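PDB 5J5U: RagB/SusD domain protein from Flavobacterium johnsoniae, which binds chitin and, as a SusD homologue from a chitin utilization locus, probably captures the polysaccharide or its fragments at the cell surface. Local coordinates for residues N458-N461 / Y462-V466; E417-S420 / N421-T425; V84-I87 / I88-T91; D145-N148 / S149-K152. All coordinates share one frame; numbering follows the deposited sequence.

In the fold
All four are local contacts, each within one short piece of helix in a SusD-like chain, two at a helix end. Along the sequence they come in the order interaction 3 (helix 66-90), interaction 4 (helix 143-160), interaction 2 (helix 415-425) and interaction 1 (helix 459-468). None touches another. Interactions 3 and 4 have centres about 18 Å apart, while interactions 2 and 3 are about 31 Å apart. Interaction 2 lies nearest the middle of the chain, and interaction 1 lies farthest out. Helix 98-119 packs against interactions 2, 3 and 4. Its Asp-117 bonds both Arg-423 and Tyr-147. Arg-195 pairs with Glu-417 and touches Tyr-147. Helices distant in sequence are thereby joined into one body.

Interaction 1 of 4, residues N458-N461 / Y462-V466; sequences NEKN and YMEAV
Asn-458 and Tyr-462 open the first turn of helix 459-468. Asn-458 O accepts Tyr-462 N at 3.1 Å, almost in line with its own C=O bond. Glu-459 O then takes Met-463 N at 2.9 Å. Lys-460 O and Asn-461 O accept the N-H groups of Glu-464 and Ala-465 in the same way. Asn-458 holds the N-cap position, yet its side chain makes no capping bond. Its ND2 is instead bonded to Pro-138 O, and its OD1 receives a weak bond from Asn-461 ND2 at 3.1 Å. One turn apart, Lys-460 and Glu-464 form a salt bridge, with NZ 2.6 Å from OE2. The lysine runs extended and bends at its last torsion (chi4 -77°). NZ meets OE2 from above the carboxylate, 39° out of its plane. The other oxygen, OE1, lies 4.2 Å from Lys-460 NZ, so the grip is one-sided. With an alanine in place of Glu-464, Lys-460 would probably lose its ionic mate and its ammonium end would be left to turn. Deeper in, Val-466 CG2 lies 3.6 Å above the Tyr-462 ring plane, toward the rim. Tyr-462 OH is bonded to Asn-473 ND2. Around the turn, Tyr-462 and Met-463 pack on Met-455 of helix 452-457, and Ala-465 rests on Tyr-140 and Tyr-450 in flanking loops.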
loop_
_atom_site.group_PDB
_atom_site.type_symbol
_atom_site.label_atom_id
_atom_site.label_comp_id
_atom_site.label_asym_id
_atom_site.label_seq_id
_atom_site.Cartn_x
_atom_site.Cartn_y
_atom_site.Cartn_z
ATOM N N ASN A 458 -4.906 20.354 -20.713
ATOM C CA ASN A 458 -6.221 19.744 -20.564
ATOM C C ASN A 458 -7.109 20.612 -19.683
ATOM O O ASN A 458 -7.807 20.119 -18.810
ATOM C CB ASN A 458 -6.084 18.334 -19.991
ATOM C CG ASN A 458 -7.346 17.504 -20.165
ATOM O OD1 ASN A 458 -8.299 17.923 -20.821
ATOM N ND2 ASN A 458 -7.360 16.330 -19.575
ATOM N N GLU A 459 -7.094 21.910 -19.940
ATOM C CA GLU A 459 -7.621 22.893 -18.995
ATOM C C GLU A 459 -9.069 22.686 -18.543
ATOM O O GLU A 459 -9.363 22.764 -17.344
ATOM C CB GLU A 459 -7.499 24.301 -19.589
ATOM C CG GLU A 459 -7.951 25.379 -18.615
ATOM C CD GLU A 459 -7.833 26.772 -19.187
ATOM O OE1 GLU A 459 -7.303 26.916 -20.311
ATOM O OE2 GLU A 459 -8.298 27.721 -18.519
ATOM N N LYS A 460 -9.969 22.442 -19.491
ATOM C CA LYS A 460 -11.397 22.357 -19.186
ATOM C C LYS A 460 -11.702 21.250 -18.188
ATOM O O LYS A 460 -12.298 21.496 -17.144
ATOM C CB LYS A 460 -12.214 22.151 -20.469
ATOM C CG LYS A 460 -13.720 21.965 -20.239
ATOM C CD LYS A 460 -14.394 21.374 -21.500
ATOM C CE LYS A 460 -15.919 21.295 -21.403
ATOM N NZ LYS A 460 -16.424 20.164 -20.558
ATOM N N ASN A 461 -11.263 20.044 -18.507
ATOM C CA ASN A 461 -11.513 18.892 -17.660
ATOM C C ASN A 461 -10.819 19.032 -16.289
ATOM O O ASN A 461 -11.434 18.771 -15.243
ATOM C CB ASN A 461 -11.064 17.620 -18.387
ATOM C CG ASN A 461 -11.854 17.390 -19.673
ATOM O OD1 ASN A 461 -13.030 17.734 -19.747
ATOM N ND2 ASN A 461 -11.199 16.860 -20.700
ATOM N N TYR A 462 -9.573 19.504 -16.308
ATOM C CA TYR A 462 -8.836 19.827 -15.093
ATOM C C TYR A 462 -9.704 20.699 -14.172
ATOM O O TYR A 462 -9.971 20.344 -13.004
ATOM C CB TYR A 462 -7.521 20.532 -15.458
ATOM C CG TYR A 462 -6.770 21.086 -14.287
ATOM C CD1 TYR A 462 -6.981 22.393 -13.855
ATOM C CD2 TYR A 462 -5.859 20.303 -13.595
ATOM C CE1 TYR A 462 -6.295 22.907 -12.772
ATOM C CE2 TYR A 462 -5.170 20.808 -12.506
ATOM C CZ TYR A 462 -5.387 22.105 -12.097
ATOM O OH TYR A 462 -4.701 22.595 -11.009
ATOM N N MET A 463 -10.197 21.807 -14.727
ATOM C CA MET A 463 -11.037 22.729 -13.970
ATOM C C MET A 463 -12.358 22.101 -13.507
ATOM O O MET A 463 -12.843 22.433 -12.413
ATOM C CB MET A 463 -11.329 23.981 -14.803
ATOM C CG MET A 463 -10.130 24.921 -14.963
ATOM S SD MET A 463 -9.308 25.249 -13.391
ATOM C CE MET A 463 -10.580 26.206 -12.542
ATOM N N GLU A 464 -12.939 21.193 -14.304
ATOM C CA GLU A 464 -14.146 20.510 -13.831
ATOM C C GLU A 464 -13.841 19.687 -12.586
ATOM O O GLU A 464 -14.609 19.721 -11.593
ATOM C CB GLU A 464 -14.772 19.619 -14.889
ATOM C CG GLU A 464 -15.389 20.405 -16.024
ATOM C CD GLU A 464 -16.141 19.536 -17.042
ATOM O OE1 GLU A 464 -16.183 18.286 -16.859
ATOM O OE2 GLU A 464 -16.697 20.113 -18.012
ATOM N N ALA A 465 -12.724 18.961 -12.611
ATOM C CA ALA A 465 -12.321 18.184 -11.415
ATOM C C ALA A 465 -12.029 19.110 -10.198
ATOM O O ALA A 465 -12.418 18.815 -9.048
ATOM C CB ALA A 465 -11.118 17.312 -11.715
ATOM N N VAL A 466 -11.357 20.229 -10.468
ATOM C CA VAL A 466 -11.051 21.220 -9.437
ATOM C C VAL A 466 -12.327 21.759 -8.800
ATOM O O VAL A 466 -12.419 21.837 -7.581
ATOM C CB VAL A 466 -10.245 22.384 -10.011
ATOM C CG1 VAL A 466 -10.315 23.603 -9.099
ATOM C CG2 VAL A 466 -8.819 21.947 -10.290
#

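Interaction 2 of 4, residues E417-S420 / N421-T425; sequences EAYS and NWRRT
Arg-423 reaches back one turn to Tyr-419 and Ser-420, and its guanidinium is held on several sides. Its firmest side-chain bonds go outside the turn: NH2 to Asp-117 O and NH1 to Thr-446 O. Within the turn, Arg-423 NH2 also gives a weak bond to Ser-420 OG (2.9 Å, N-H angle 127°), and NE gives a longer weak one to Tyr-419 O. Ser-420 OG is bonded in addition to Ile-416 O. Arg-424 leaves the helix in a different direction. Its NH2 donates nearly straight to Asn-421 OD1 at 2.9 Å, and also pairs with Glu-346. Thr-425 OG1 and Thr-425 N both bond Asn-421 O, from opposite faces of the carbonyl plane. Regular i to i+4 bonds run beneath, among them Trp-422 N to Ala-418 O at 2.8 Å. This is the last part of helix 415-425, in a family placed in the TPR clan and built mainly of packed helices. Over the Tyr-419 ring, the Arg-423 guanidinium lies flat, centres 3.9 Å apart and planes 6° apart, a stacked cation-pi pair. A bend at chi3 (-61°) lays it there. Arg-423 CD adds a CH-pi contact, 3.9 Å from the centroid of the Tyr-419 ring. Tyr-419 OH bonds Pro-445 O, and its ring meets Phe-45. Asn-421 packs on Leu-407 and Ala-418 on Trp-408, both of helix 399-410.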
loop_
_atom_site.group_PDB
_atom_site.type_symbol
_atom_site.label_atom_id
_atom_site.label_comp_id
_atom_site.label_asym_id
_atom_site.label_seq_id
_atom_site.Cartn_x
_atom_site.Cartn_y
_atom_site.Cartn_z
ATOM N N GLU A 417 -1.045 2.010 0.506
ATOM C CA GLU A 417 -2.229 1.366 1.098
ATOM C C GLU A 417 -2.440 1.736 2.566
ATOM O O GLU A 417 -3.547 1.966 2.995
ATOM C CB GLU A 417 -2.144 -0.153 0.968
ATOM C CG GLU A 417 -2.229 -0.634 -0.454
ATOM C CD GLU A 417 -3.334 0.065 -1.216
ATOM O OE1 GLU A 417 -4.489 0.026 -0.735
ATOM O OE2 GLU A 417 -3.048 0.651 -2.286
ATOM N N ALA A 418 -1.362 1.788 3.325
ATOM C CA ALA A 418 -1.441 2.221 4.699
ATOM C C ALA A 418 -1.928 3.662 4.783
ATOM O O ALA A 418 -2.707 3.987 5.658
ATOM C CB ALA A 418 -0.104 2.090 5.363
ATOM N N TYR A 419 -1.426 4.525 3.912
ATOM C CA TYR A 419 -1.831 5.942 3.837
ATOM C C TYR A 419 -3.319 6.049 3.546
ATOM O O TYR A 419 -4.015 6.843 4.171
ATOM C CB TYR A 419 -1.012 6.693 2.773
ATOM C CG TYR A 419 -1.422 8.141 2.495
ATOM C CD1 TYR A 419 -1.618 9.070 3.531
ATOM C CD2 TYR A 419 -1.558 8.593 1.188
ATOM C CE1 TYR A 419 -1.973 10.400 3.265
ATOM C CE2 TYR A 419 -1.908 9.919 0.902
ATOM C CZ TYR A 419 -2.133 10.821 1.934
ATOM O OH TYR A 419 -2.484 12.126 1.596
ATOM N N SER A 420 -3.812 5.230 2.616
ATOM C CA SER A 420 -5.250 5.224 2.331
ATOM C C SER A 420 -6.078 4.711 3.532
ATOM O O SER A 420 -7.093 5.321 3.904
ATOM C CB SER A 420 -5.544 4.395 1.075
ATOM O OG SER A 420 -4.894 4.951 -0.065
ATOM N N ASN A 421 -5.643 3.613 4.154
ATOM C CA ASN A 421 -6.404 3.034 5.255
ATOM C C ASN A 421 -6.379 3.967 6.470
ATOM O O ASN A 421 -7.338 4.058 7.223
ATOM C CB ASN A 421 -5.871 1.641 5.628
ATOM C CG ASN A 421 -6.931 0.768 6.323
ATOM O OD1 ASN A 421 -7.806 0.180 5.669
ATOM N ND2 ASN A 421 -6.865 0.705 7.645
ATOM N N TRP A 422 -5.288 4.686 6.640
ATOM C CA TRP A 422 -5.265 5.728 7.654
ATOM C C TRP A 422 -6.241 6.860 7.301
ATOM O O TRP A 422 -6.956 7.357 8.184
ATOM C CB TRP A 422 -3.862 6.309 7.863
ATOM C CG TRP A 422 -3.890 7.345 8.939
ATOM C CD1 TRP A 422 -3.865 7.123 10.281
ATOM C CD2 TRP A 422 -3.999 8.762 8.767
ATOM N NE1 TRP A 422 -3.934 8.305 10.958
ATOM C CE2 TRP A 422 -4.014 9.334 10.054
ATOM C CE3 TRP A 422 -4.081 9.608 7.646
ATOM C CZ2 TRP A 422 -4.102 10.711 10.261
ATOM C CZ3 TRP A 422 -4.167 10.984 7.845
ATOM C CH2 TRP A 422 -4.168 11.521 9.145
ATOM N N ARG A 423 -6.288 7.258 6.026
ATOM C CA ARG A 423 -7.204 8.345 5.667
ATOM C C ARG A 423 -8.661 7.923 5.924
ATOM O O ARG A 423 -9.431 8.691 6.487
ATOM C CB ARG A 423 -7.003 8.796 4.210
ATOM C CG ARG A 423 -5.825 9.841 4.058
ATOM C CD ARG A 423 -5.576 10.201 2.600
ATOM N NE ARG A 423 -5.198 9.027 1.794
ATOM C CZ ARG A 423 -5.266 8.972 0.469
ATOM N NH1 ARG A 423 -5.692 10.022 -0.248
ATOM N NH2 ARG A 423 -4.896 7.859 -0.155
ATOM N N ARG A 424 -8.999 6.685 5.561
ATOM C CA ARG A 424 -10.347 6.155 5.756
ATOM C C ARG A 424 -10.719 6.025 7.223
ATOM O O ARG A 424 -11.737 6.556 7.636
ATOM C CB ARG A 424 -10.507 4.791 5.081
ATOM C CG ARG A 424 -11.870 4.173 5.305
ATOM C CD ARG A 424 -12.047 2.820 4.601
ATOM N NE ARG A 424 -11.154 1.781 5.108
ATOM C CZ ARG A 424 -11.478 0.900 6.055
ATOM N NH1 ARG A 424 -12.672 0.933 6.623
ATOM N NH2 ARG A 424 -10.600 -0.003 6.446
ATOM N N THR A 425 -9.887 5.341 8.011
ATOM C CA THR A 425 -10.256 4.997 9.397
ATOM C C THR A 425 -9.755 5.955 10.486
ATOM O O THR A 425 -10.311 5.980 11.579
ATOM C CB THR A 425 -9.748 3.564 9.774
ATOM O OG1 THR A 425 -8.315 3.572 9.909
ATOM C CG2 THR A 425 -10.146 2.543 8.722
#

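Interaction 3 of 4, residues V84-I87 / I88-T91; sequences VVDI and IKNT
Asp-86 O sits over one face of the Asn-90 amide, 3.0 Å out of its plane, while the Asp-86 carboxylate is met at OD1 alone. These residues form the C-terminal end of the long helix 66-90, and Thr-91 is the first to leave helical geometry. The Asp-86 carboxylate faces Lys-89 through OD1, with NZ 3.4 Å away in a weak salt bridge. The two side chains run alongside each other and point the same way, and the lysine bends at chi3 (84°). The Asn-90 amide comes back against the backbone, its CG 3.3 Å from Asp-86 O. That oxygen stands above the amide plane, so the N-H groups of Asn-90 ND2, which lie in the plane, do not point at it and make no hydrogen bond. As far as Asn-90 the i to i+4 bonds are regular: Ile-88 N to Val-84 O, Lys-89 N to Val-85 O (2.9 Å) and Asn-90 N to Asp-86 O. Then the pattern frays. Ile-87 O receives only weak bonds from the N-H groups of Asn-90 and Thr-91. The Thr-91 hydroxyl supplies a better donor. A valine in place of Thr-91 would probably leave Ile-87 O with those two weak bonds alone, and Asn-101 without its weak hydroxyl partner. Ile-87 and Ile-88 turn to Ala-104 of helix 98-119, and Ile-87 also touches Leu-20 of helix 16-29. Along the turn, Ile-88 CG1 sits 3.2 Å from Val-84 O. Thr-91 OG1, placed between its backbone N and carbonyl carbon (chi1 56°), donates to Ile-87 O at 2.9 Å from above the carbonyl plane.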
loop_
_atom_site.group_PDB
_atom_site.type_symbol
_atom_site.label_atom_id
_atom_site.label_comp_id
_atom_site.label_asym_id
_atom_site.label_seq_id
_atom_site.Cartn_x
_atom_site.Cartn_y
_atom_site.Cartn_z
ATOM N N VAL A 84 -1.696 -1.847 -20.478
ATOM C CA VAL A 84 -2.685 -2.775 -19.983
ATOM C C VAL A 84 -4.009 -2.546 -20.740
ATOM O O VAL A 84 -4.780 -3.499 -20.977
ATOM C CB VAL A 84 -2.816 -2.649 -18.460
ATOM C CG1 VAL A 84 -3.545 -1.372 -18.078
ATOM C CG2 VAL A 84 -3.496 -3.874 -17.903
ATOM N N VAL A 85 -4.245 -1.299 -21.169
ATOM C CA VAL A 85 -5.352 -1.016 -22.083
ATOM C C VAL A 85 -5.167 -1.747 -23.431
ATOM O O VAL A 85 -6.097 -2.389 -23.934
ATOM C CB VAL A 85 -5.515 0.486 -22.329
ATOM C CG1 VAL A 85 -6.434 0.734 -23.528
ATOM C CG2 VAL A 85 -6.123 1.129 -21.094
ATOM N N ASP A 86 -3.962 -1.676 -23.991
ATOM C CA ASP A 86 -3.669 -2.388 -25.247
ATOM C C ASP A 86 -3.818 -3.910 -25.127
ATOM O O ASP A 86 -4.307 -4.561 -26.061
ATOM C CB ASP A 86 -2.263 -2.066 -25.738
ATOM C CG ASP A 86 -2.201 -0.761 -26.486
ATOM O OD1 ASP A 86 -3.247 -0.348 -27.055
ATOM O OD2 ASP A 86 -1.110 -0.138 -26.487
ATOM N N ILE A 87 -3.428 -4.479 -23.983
ATOM C CA ILE A 87 -3.644 -5.908 -23.783
ATOM C C ILE A 87 -5.136 -6.195 -23.802
ATOM O O ILE A 87 -5.585 -7.076 -24.529
ATOM C CB ILE A 87 -3.059 -6.437 -22.479
ATOM C CG1 ILE A 87 -1.548 -6.252 -22.442
ATOM C CG2 ILE A 87 -3.350 -7.917 -22.349
ATOM C CD1 ILE A 87 -0.950 -6.511 -21.070
ATOM N N ILE A 88 -5.909 -5.439 -23.028
ATOM C CA ILE A 88 -7.350 -5.690 -22.988
ATOM C C ILE A 88 -7.957 -5.576 -24.390
ATOM O O ILE A 88 -8.803 -6.395 -24.778
ATOM C CB ILE A 88 -8.059 -4.728 -22.015
ATOM C CG1 ILE A 88 -7.562 -4.991 -20.592
ATOM C CG2 ILE A 88 -9.568 -4.900 -22.069
ATOM C CD1 ILE A 88 -8.101 -4.047 -19.556
ATOM N N LYS A 89 -7.469 -4.620 -25.175
ATOM C CA LYS A 89 -8.044 -4.368 -26.488
ATOM C C LYS A 89 -7.726 -5.494 -27.469
ATOM O O LYS A 89 -8.532 -5.813 -28.348
ATOM C CB LYS A 89 -7.526 -3.060 -27.076
ATOM C CG LYS A 89 -7.882 -2.853 -28.560
ATOM C CD LYS A 89 -7.446 -1.486 -29.062
ATOM C CE LYS A 89 -5.994 -1.539 -29.475
ATOM N NZ LYS A 89 -5.423 -0.202 -29.726
ATOM N N ASN A 90 -6.534 -6.073 -27.334
ATOM C CA ASN A 90 -6.069 -7.056 -28.305
ATOM C C ASN A 90 -6.424 -8.493 -27.966
ATOM O O ASN A 90 -6.154 -9.400 -28.747
ATOM C CB ASN A 90 -4.562 -6.942 -28.469
ATOM C CG ASN A 90 -4.161 -5.670 -29.145
ATOM O OD1 ASN A 90 -4.922 -5.112 -29.939
ATOM N ND2 ASN A 90 -2.964 -5.188 -28.837
ATOM N N THR A 91 -7.049 -8.702 -26.818
ATOM C CA THR A 91 -7.452 -10.040 -26.412
ATOM C C THR A 91 -8.963 -10.099 -26.238
ATOM O O THR A 91 -9.504 -11.034 -25.628
ATOM C CB THR A 91 -6.741 -10.467 -25.104
ATOM O OG1 THR A 91 -7.009 -9.508 -24.071
ATOM C CG2 THR A 91 -5.254 -10.540 -25.331
#

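Interaction 4 of 4, residues D145-N148 / S149-K152; sequences DIYN and SFFK
Phe-150 folds back over the preceding turn and touches Ile-146 and Tyr-147 along its whole length. Phe-150 CB lies 3.3 Å from Tyr-147 O. CG comes next, 3.4 Å from Ile-146 O, the same oxygen that accepts the backbone N-H of Phe-150. CD1 keeps close to this oxygen too. At the other ortho position, the CD2 edge of the Phe-150 ring is directed at the middle of the Tyr-147 ring face, with Phe-150 CD2 4.2 Å from Tyr-147 CD1. The two rings make an edge-to-face pair, with centroids 5.4 Å apart and planes at 57°. CE1 and CE2 each meet the methyl CG2 of Ile-146. The ring ends on that methyl as well, with CZ 3.3 Å from Ile-146 CG2. The methyl stands over the ring face in a CH-pi contact, 3.8 Å from the centroid of Phe-150. Ile-146 and Phe-150 run side by side in the same direction. CG of Phe-150 is anti to its carbonyl carbon (chi1 -73°), which turns the ring back toward these earlier residues. Phe-151 meets the turn differently: its CD2 is 3.1 Å from Tyr-147 O, and its CE2 comes to the edge of the Tyr-147 ring. Tyr-147 OH is bonded to Asp-117 OD1, and its ring meets Trp-481. This face of helix 143-160 fits between two others. Phe-150 packs on Val-109, Ala-112 and Thr-116 of helix 98-119, and Tyr-147, Phe-150 and Phe-151 all touch Leu-192 of helix 178-195.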
loop_
_atom_site.group_PDB
_atom_site.type_symbol
_atom_site.label_atom_id
_atom_site.label_comp_id
_atom_site.label_asym_id
_atom_site.label_seq_id
_atom_site.Cartn_x
_atom_site.Cartn_y
_atom_site.Cartn_z
ATOM N N ASP A 145 -17.605 6.647 -9.659
ATOM C CA ASP A 145 -17.794 5.874 -10.885
ATOM C C ASP A 145 -16.576 4.983 -11.152
ATOM O O ASP A 145 -16.721 3.866 -11.646
ATOM C CB ASP A 145 -18.077 6.802 -12.091
ATOM C CG ASP A 145 -19.334 7.646 -11.892
ATOM O OD1 ASP A 145 -20.273 7.136 -11.268
ATOM O OD2 ASP A 145 -19.398 8.801 -12.349
ATOM N N ILE A 146 -15.383 5.474 -10.835
ATOM C CA ILE A 146 -14.171 4.693 -11.052
ATOM C C ILE A 146 -14.286 3.433 -10.223
ATOM O O ILE A 146 -14.004 2.337 -10.690
ATOM C CB ILE A 146 -12.868 5.458 -10.669
ATOM C CG1 ILE A 146 -12.656 6.701 -11.551
ATOM C CG2 ILE A 146 -11.656 4.553 -10.783
ATOM C CD1 ILE A 146 -11.334 7.441 -11.295
ATOM N N TYR A 147 -14.732 3.596 -8.994
ATOM C CA TYR A 147 -14.904 2.469 -8.092
ATOM C C TYR A 147 -16.015 1.475 -8.511
ATOM O O TYR A 147 -15.831 0.254 -8.361
ATOM C CB TYR A 147 -15.160 2.985 -6.676
ATOM C CG TYR A 147 -13.908 2.990 -5.842
ATOM C CD1 TYR A 147 -12.890 3.934 -6.057
ATOM C CD2 TYR A 147 -13.712 2.021 -4.865
ATOM C CE1 TYR A 147 -11.737 3.930 -5.283
ATOM C CE2 TYR A 147 -12.570 2.004 -4.102
ATOM C CZ TYR A 147 -11.586 2.954 -4.309
ATOM O OH TYR A 147 -10.463 2.879 -3.532
ATOM N N ASN A 148 -17.158 1.977 -8.996
ATOM C CA ASN A 148 -18.195 1.080 -9.537
ATOM C C ASN A 148 -17.634 0.289 -10.721
ATOM O O ASN A 148 -17.917 -0.904 -10.890
ATOM C CB ASN A 148 -19.446 1.848 -9.984
ATOM C CG ASN A 148 -20.291 2.320 -8.815
ATOM O OD1 ASN A 148 -20.267 1.715 -7.739
ATOM N ND2 ASN A 148 -21.032 3.414 -9.011
ATOM N N SER A 149 -16.841 0.960 -11.546
ATOM C CA SER A 149 -16.208 0.304 -12.686
ATOM C C SER A 149 -15.180 -0.768 -12.208
ATOM O O SER A 149 -15.102 -1.880 -12.773
ATOM C CB SER A 149 -15.586 1.362 -13.601
ATOM O OG SER A 149 -14.722 0.804 -14.559
ATOM N N PHE A 150 -14.448 -0.468 -11.134
ATOM C CA PHE A 150 -13.562 -1.468 -10.498
ATOM C C PHE A 150 -14.341 -2.726 -10.095
ATOM O O PHE A 150 -13.942 -3.856 -10.404
ATOM C CB PHE A 150 -12.882 -0.908 -9.235
ATOM C CG PHE A 150 -11.787 0.101 -9.493
ATOM C CD1 PHE A 150 -11.201 0.226 -10.739
ATOM C CD2 PHE A 150 -11.340 0.922 -8.461
ATOM C CE1 PHE A 150 -10.204 1.146 -10.955
ATOM C CE2 PHE A 150 -10.341 1.858 -8.681
ATOM C CZ PHE A 150 -9.764 1.960 -9.914
ATOM N N PHE A 151 -15.437 -2.522 -9.369
ATOM C CA PHE A 151 -16.215 -3.646 -8.883
ATOM C C PHE A 151 -16.731 -4.458 -10.069
ATOM O O PHE A 151 -16.658 -5.690 -10.056
ATOM C CB PHE A 151 -17.385 -3.184 -7.996
ATOM C CG PHE A 151 -16.960 -2.628 -6.669
ATOM C CD1 PHE A 151 -16.108 -3.343 -5.837
ATOM C CD2 PHE A 151 -17.396 -1.363 -6.263
ATOM C CE1 PHE A 151 -15.697 -2.810 -4.594
ATOM C CE2 PHE A 151 -17.002 -0.826 -5.045
ATOM C CZ PHE A 151 -16.139 -1.557 -4.202
ATOM N N LYS A 152 -17.253 -3.773 -11.087
ATOM C CA LYS A 152 -17.740 -4.469 -12.278
ATOM C C LYS A 152 -16.660 -5.332 -12.951
ATOM O O LYS A 152 -16.877 -6.522 -13.212
ATOM C CB LYS A 152 -18.294 -3.476 -13.298
ATOM C CG LYS A 152 -18.933 -4.158 -14.500
ATOM C CD LYS A 152 -19.212 -3.178 -15.646
ATOM C CE LYS A 152 -20.098 -3.829 -16.703
ATOM N NZ LYS A 152 -20.488 -2.934 -17.821
#